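Local coordinates for avirulence protein (Pseudomonas syringae, PDB 4B6X), which is a type III secreted effector whose in planta processed C-terminal domain, an antiparallel helical hairpin, probably takes part in activating plant immunity, at residues D33-V38 with D73-F78; N39-E44 with A58-Q63. All blocks are in the same frame, centred on the assembly; numbering follows the deposited sequence.

Interaction 1 of 2, residues D33-V38 with D73-F78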
loop_
_atom_site.group_PDB
_atom_site.type_symbol
_atom_site.label_atom_id
_atom_site.label_comp_id
_atom_site.label_asym_id
_atom_site.label_seq_id
_atom_site.Cartn_x
_atom_site.Cartn_y
_atom_site.Cartn_z
ATOM N N ASP A 33 -6.915 2.270 1.456
ATOM C CA ASP A 33 -6.361 3.527 1.981
ATOM C C ASP A 33 -4.843 3.534 1.743
ATOM O O ASP A 33 -4.278 4.548 1.345
ATOM C CB ASP A 33 -6.628 3.716 3.486
ATOM C CG ASP A 33 -8.091 3.803 3.843
ATOM O OD1 ASP A 33 -8.953 4.096 3.001
ATOM O OD2 ASP A 33 -8.400 3.580 5.031
ATOM N N LYS A 34 -4.203 2.391 1.959
ATOM C CA LYS A 34 -2.772 2.262 1.793
ATOM C C LYS A 34 -2.322 2.259 0.333
ATOM O O LYS A 34 -1.264 2.826 0.032
ATOM C CB LYS A 34 -2.224 1.038 2.544
ATOM C CG LYS A 34 -0.668 0.975 2.540
ATOM C CD LYS A 34 0.135 0.712 3.841
ATOM C CE LYS A 34 -0.510 0.869 5.177
ATOM N NZ LYS A 34 0.149 1.844 6.067
ATOM N N GLN A 35 -3.116 1.656 -0.568
ATOM C CA GLN A 35 -2.870 1.750 -2.007
ATOM C C GLN A 35 -2.969 3.205 -2.483
ATOM O O GLN A 35 -2.143 3.637 -3.268
ATOM C CB GLN A 35 -3.871 0.881 -2.790
ATOM C CG GLN A 35 -3.583 0.743 -4.320
ATOM C CD GLN A 35 -2.259 0.015 -4.642
ATOM O OE1 GLN A 35 -2.192 -1.209 -4.550
ATOM N NE2 GLN A 35 -1.204 0.778 -5.038
ATOM N N LEU A 36 -3.982 3.946 -2.030
ATOM C CA LEU A 36 -4.037 5.380 -2.288
ATOM C C LEU A 36 -2.743 6.113 -1.839
ATOM O O LEU A 36 -2.178 6.896 -2.602
ATOM C CB LEU A 36 -5.271 6.007 -1.641
ATOM C CG LEU A 36 -5.540 7.498 -1.922
ATOM C CD1 LEU A 36 -5.772 7.800 -3.451
ATOM C CD2 LEU A 36 -6.774 7.984 -1.069
ATOM N N MET A 37 -2.256 5.853 -0.623
ATOM C CA MET A 37 -1.042 6.506 -0.181
ATOM C C MET A 37 0.134 6.121 -1.080
ATOM O O MET A 37 0.952 6.991 -1.485
ATOM C CB MET A 37 -0.691 6.190 1.267
ATOM C CG MET A 37 -1.484 6.955 2.349
ATOM S SD MET A 37 -0.617 6.951 4.015
ATOM C CE MET A 37 0.559 5.567 3.730
ATOM N N VAL A 38 0.227 4.850 -1.428
ATOM C CA VAL A 38 1.309 4.387 -2.313
ATOM C C VAL A 38 1.290 5.096 -3.642
ATOM O O VAL A 38 2.334 5.515 -4.168
ATOM C CB VAL A 38 1.256 2.866 -2.543
ATOM C CG1 VAL A 38 1.988 2.470 -3.851
ATOM C CG2 VAL A 38 1.807 2.116 -1.293
ATOM N N ASP A 73 2.311 -6.689 3.131
ATOM C CA ASP A 73 1.915 -7.429 4.334
ATOM C C ASP A 73 0.416 -7.399 4.566
ATOM O O ASP A 73 -0.202 -8.427 4.904
ATOM C CB ASP A 73 2.630 -6.880 5.563
ATOM C CG ASP A 73 4.099 -7.310 5.633
ATOM O OD1 ASP A 73 4.525 -8.153 4.822
ATOM O OD2 ASP A 73 4.822 -6.839 6.533
ATOM N N LEU A 74 -0.194 -6.228 4.408
ATOM C CA LEU A 74 -1.618 -6.132 4.571
ATOM C C LEU A 74 -2.341 -7.087 3.591
ATOM O O LEU A 74 -3.274 -7.797 3.963
ATOM C CB LEU A 74 -2.105 -4.691 4.430
ATOM C CG LEU A 74 -1.771 -3.655 5.515
ATOM C CD1 LEU A 74 -2.432 -2.333 5.148
ATOM C CD2 LEU A 74 -2.227 -4.089 6.878
ATOM N N GLN A 75 -1.871 -7.148 2.360
ATOM C CA GLN A 75 -2.549 -7.936 1.335
ATOM C C GLN A 75 -2.410 -9.431 1.633
ATOM O O GLN A 75 -3.364 -10.187 1.436
ATOM C CB GLN A 75 -1.997 -7.607 -0.053
ATOM C CG GLN A 75 -2.374 -6.192 -0.492
ATOM C CD GLN A 75 -1.753 -5.801 -1.784
ATOM O OE1 GLN A 75 -0.549 -5.946 -1.969
ATOM N NE2 GLN A 75 -2.558 -5.279 -2.692
ATOM N N ARG A 76 -1.231 -9.846 2.099
ATOM C CA ARG A 76 -1.046 -11.241 2.534
ATOM C C ARG A 76 -2.019 -11.631 3.634
ATOM O O ARG A 76 -2.596 -12.712 3.578
ATOM C CB ARG A 76 0.394 -11.530 2.981
ATOM C CG ARG A 76 1.292 -11.805 1.775
ATOM C CD ARG A 76 2.710 -12.219 2.156
ATOM N NE ARG A 76 3.533 -11.099 2.586
ATOM C CZ ARG A 76 4.270 -10.320 1.780
ATOM N NH1 ARG A 76 4.312 -10.515 0.450
ATOM N NH2 ARG A 76 4.956 -9.313 2.305
ATOM N N ARG A 77 -2.178 -10.754 4.635
ATOM C CA ARG A 77 -3.064 -11.030 5.768
ATOM C C ARG A 77 -4.509 -11.145 5.365
ATOM O O ARG A 77 -5.261 -11.951 5.946
ATOM C CB ARG A 77 -2.932 -9.971 6.865
ATOM C CG ARG A 77 -1.656 -10.088 7.665
ATOM C CD ARG A 77 -1.333 -8.781 8.400
ATOM N NE ARG A 77 -2.439 -8.286 9.234
ATOM C CZ ARG A 77 -2.467 -7.078 9.813
ATOM N NH1 ARG A 77 -1.468 -6.227 9.642
ATOM N NH2 ARG A 77 -3.514 -6.712 10.554
ATOM N N PHE A 78 -4.896 -10.337 4.372
ATOM C CA PHE A 78 -6.252 -10.322 3.899
ATOM C C PHE A 78 -6.570 -11.539 3.038
ATOM O O PHE A 78 -7.673 -12.088 3.080
ATOM C CB PHE A 78 -6.517 -9.071 3.096
ATOM C CG PHE A 78 -7.917 -9.002 2.580
ATOM C CD1 PHE A 78 -8.976 -8.851 3.464
ATOM C CD2 PHE A 78 -8.177 -9.139 1.218
ATOM C CE1 PHE A 78 -10.307 -8.807 2.994
ATOM C CE2 PHE A 78 -9.476 -9.074 0.731
ATOM C CZ PHE A 78 -10.554 -8.922 1.627
#

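Interaction 2 of 2, residues N39-E44 with A58-Q63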
loop_
_atom_site.group_PDB
_atom_site.type_symbol
_atom_site.label_atom_id
_atom_site.label_comp_id
_atom_site.label_asym_id
_atom_site.label_seq_id
_atom_site.Cartn_x
_atom_site.Cartn_y
_atom_site.Cartn_z
ATOM N N ASN A 39 0.097 5.264 -4.189
ATOM C CA ASN A 39 -0.059 5.964 -5.435
ATOM C C ASN A 39 0.294 7.466 -5.344
ATOM O O ASN A 39 0.903 8.030 -6.262
ATOM C CB ASN A 39 -1.504 5.803 -5.928
ATOM C CG ASN A 39 -1.856 4.371 -6.339
ATOM O OD1 ASN A 39 -1.025 3.465 -6.324
ATOM N ND2 ASN A 39 -3.114 4.166 -6.682
ATOM N N ASN A 40 -0.130 8.141 -4.277
ATOM C CA ASN A 40 0.181 9.560 -4.123
ATOM C C ASN A 40 1.688 9.775 -3.979
ATOM O O ASN A 40 2.271 10.644 -4.615
ATOM C CB ASN A 40 -0.578 10.161 -2.934
ATOM C CG ASN A 40 -2.083 10.288 -3.203
ATOM O OD1 ASN A 40 -2.505 10.433 -4.345
ATOM N ND2 ASN A 40 -2.896 10.198 -2.153
ATOM N N LEU A 41 2.330 8.923 -3.195
ATOM C CA LEU A 41 3.749 8.995 -3.018
ATOM C C LEU A 41 4.482 8.670 -4.300
ATOM O O LEU A 41 5.528 9.249 -4.551
ATOM C CB LEU A 41 4.197 8.061 -1.887
ATOM C CG LEU A 41 3.790 8.457 -0.467
ATOM C CD1 LEU A 41 3.857 7.240 0.512
ATOM C CD2 LEU A 41 4.737 9.594 0.022
ATOM N N THR A 42 3.937 7.791 -5.139
ATOM C CA THR A 42 4.576 7.496 -6.407
ATOM C C THR A 42 4.523 8.721 -7.340
ATOM O O THR A 42 5.526 9.057 -7.986
ATOM C CB THR A 42 3.987 6.278 -7.109
ATOM O OG1 THR A 42 4.034 5.148 -6.235
ATOM C CG2 THR A 42 4.793 5.964 -8.373
ATOM N N ASP A 43 3.371 9.398 -7.384
ATOM C CA ASP A 43 3.226 10.694 -8.041
ATOM C C ASP A 43 4.293 11.695 -7.580
ATOM O O ASP A 43 4.953 12.341 -8.385
ATOM C CB ASP A 43 1.859 11.323 -7.708
ATOM C CG ASP A 43 0.717 10.811 -8.579
ATOM O OD1 ASP A 43 0.964 10.105 -9.574
ATOM O OD2 ASP A 43 -0.455 11.131 -8.261
ATOM N N GLU A 44 4.428 11.846 -6.274
ATOM C CA GLU A 44 5.352 12.826 -5.702
ATOM C C GLU A 44 6.807 12.498 -6.024
ATOM O O GLU A 44 7.581 13.375 -6.367
ATOM C CB GLU A 44 5.120 12.950 -4.190
ATOM C CG GLU A 44 3.769 13.611 -3.918
ATOM C CD GLU A 44 3.160 13.287 -2.549
ATOM O OE1 GLU A 44 3.831 12.652 -1.724
ATOM O OE2 GLU A 44 1.982 13.679 -2.315
ATOM N N ALA A 58 14.818 11.660 -2.151
ATOM C CA ALA A 58 15.192 10.827 -1.022
ATOM C C ALA A 58 14.069 10.775 0.013
ATOM O O ALA A 58 13.828 9.723 0.603
ATOM C CB ALA A 58 16.523 11.324 -0.379
ATOM N N ASN A 59 13.404 11.900 0.256
ATOM C CA ASN A 59 12.328 11.964 1.262
ATOM C C ASN A 59 11.153 11.071 0.874
ATOM O O ASN A 59 10.665 10.301 1.678
ATOM C CB ASN A 59 11.825 13.396 1.451
ATOM C CG ASN A 59 10.610 13.477 2.370
ATOM O OD1 ASN A 59 10.608 12.888 3.459
ATOM N ND2 ASN A 59 9.574 14.231 1.952
ATOM N N THR A 60 10.759 11.161 -0.390
ATOM C CA THR A 60 9.555 10.527 -0.868
ATOM C C THR A 60 9.787 9.058 -1.148
ATOM O O THR A 60 8.952 8.221 -0.820
ATOM C CB THR A 60 9.048 11.265 -2.129
ATOM O OG1 THR A 60 8.646 12.594 -1.749
ATOM C CG2 THR A 60 7.857 10.559 -2.756
ATOM N N SER A 61 10.934 8.728 -1.723
ATOM C CA SER A 61 11.258 7.345 -1.941
ATOM C C SER A 61 11.380 6.527 -0.652
ATOM O O SER A 61 10.979 5.358 -0.630
ATOM C CB SER A 61 12.526 7.209 -2.764
ATOM O OG SER A 61 12.688 5.860 -3.164
ATOM N N GLN A 62 11.972 7.096 0.393
ATOM C CA GLN A 62 12.050 6.417 1.661
ATOM C C GLN A 62 10.626 6.056 2.178
ATOM O O GLN A 62 10.346 4.897 2.572
ATOM C CB GLN A 62 12.795 7.287 2.644
ATOM C CG GLN A 62 12.808 6.757 4.052
ATOM C CD GLN A 62 13.708 7.533 4.926
ATOM O OE1 GLN A 62 13.648 8.769 4.944
ATOM N NE2 GLN A 62 14.579 6.834 5.655
ATOM N N GLN A 63 9.734 7.026 2.132
ATOM C CA GLN A 63 8.334 6.803 2.526
ATOM C C GLN A 63 7.550 5.813 1.665
ATOM O O GLN A 63 6.763 5.024 2.189
ATOM C CB GLN A 63 7.555 8.099 2.454
ATOM C CG GLN A 63 7.585 8.840 3.709
ATOM C CD GLN A 63 6.955 8.143 4.911
ATOM O OE1 GLN A 63 7.629 7.437 5.634
ATOM N NE2 GLN A 63 5.678 8.430 5.173
HETATM O O HOH W 1 6.145 13.689 -1.158
#

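Interaction 1 of 2, residues D33-V38 with D73-F78
Lys-34 and Leu-74 reach for each other from facing helices and cross at about a right angle; the CD-CE part of the lysine meets the CD1 methyl of the leucine. CE of Lys-34 lies 3.7 Å from CD1 of Leu-74, and CD follows a little farther off; the aliphatic part of the lysine, not its ammonium group, does the touching. CG of Lys-34 stands anti to the backbone N (chi1 -173°). Beyond it the bent outer part is strained as modelled and its exact course uncertain, CE nevertheless lying at the leucine methyl. That leucine, buried, also packs on Leu-27 and Glu-30 of helix 25-50, while Lys-34 also touches Asp-70 and Leu-71. Beside this pair, Gln-35 and Gln-75 meet only loosely, with OE1 of Gln-35 4.5 Å from NE2 of Gln-75. No hydrogen bond joins the two; NE2 of Gln-35 donates instead to OD1 of Asn-39 on its own helix. Gln-35 also touches Leu-71, and Val-38 packs on Ala-67, both on helix 54-89. This places the contact in the antiparallel helical hairpin, consistent with the coiled coil predicted for this region.

Interaction 2 of 2, residues N39-E44 with A58-Q63
Leu-41 lays its two methyls against the backbone side of Gln-63: CD2 comes to 4.0 Å from CB of Gln-63, and CD1 lies equally far from the carbonyl O of that residue. The two side chains cross obliquely in the interface of an antiparallel helical hairpin, part of the predicted coiled coil. Here the axes of the short segments 39-44 and 58-63 approach to 9.1 Å, with 154° between their N-to-C directions. Leu-41 holds CG anti to its carbonyl carbon (chi1 -69°), which directs both methyls across the gap; Leu-64 and Ala-67 on the same opposing helix also pack on it. Gln-63 takes part through CB, close to its own helix, and its chain bends at chi2 beyond that point.

Thr-60 is the buried partner, and its two branches do different work. CG2, anti to the backbone N, faces helix 25-50, where it lies 3.2 Å from the carbonyl O of Leu-41 and 3.9 Å from CB of Glu-44. The contact to the oxygen is close, bringing the methyl right up to the backbone, in keeping with the 6.4 Å between CA of Leu-41 and CA of Thr-60. Thr-60 also touches Leu-45. OG1 turns to polar partners, among them OE2 of Glu-56 in its own helix, to which it is hydrogen-bonded. Glu-44 supplies its CB to the apolar packing, then runs out extended to put its carboxylate beside a water. No direct hydrogen bond links the segments; the water bridges them, donating to OE1 of Glu-44 at 2.6 Å and to OG1 of Thr-60 at 2.8 Å.

How the interactions relate
Both contacts join helix 25-50 to helix 54-89, and their centres lie 16 Å apart along the hairpin. Segments 33-38 and 39-44 follow directly on one another in the first helix; on the returning helix 58-63 comes before 73-78. Interaction 2 is therefore nested within the loop closed by interaction 1, nearer the turn between the helices; the centre of interaction 1 lies about 4 Å from the centre of the chain, that of interaction 2 about 12 Å. Within helix 25-50 the neighbouring segments are tied by the bonds from Gln-35 to Asn-39 and from Thr-42 to the carbonyl of Val-38. Together they sample one antiparallel interface, which pairs the two helices into a single elongated rod.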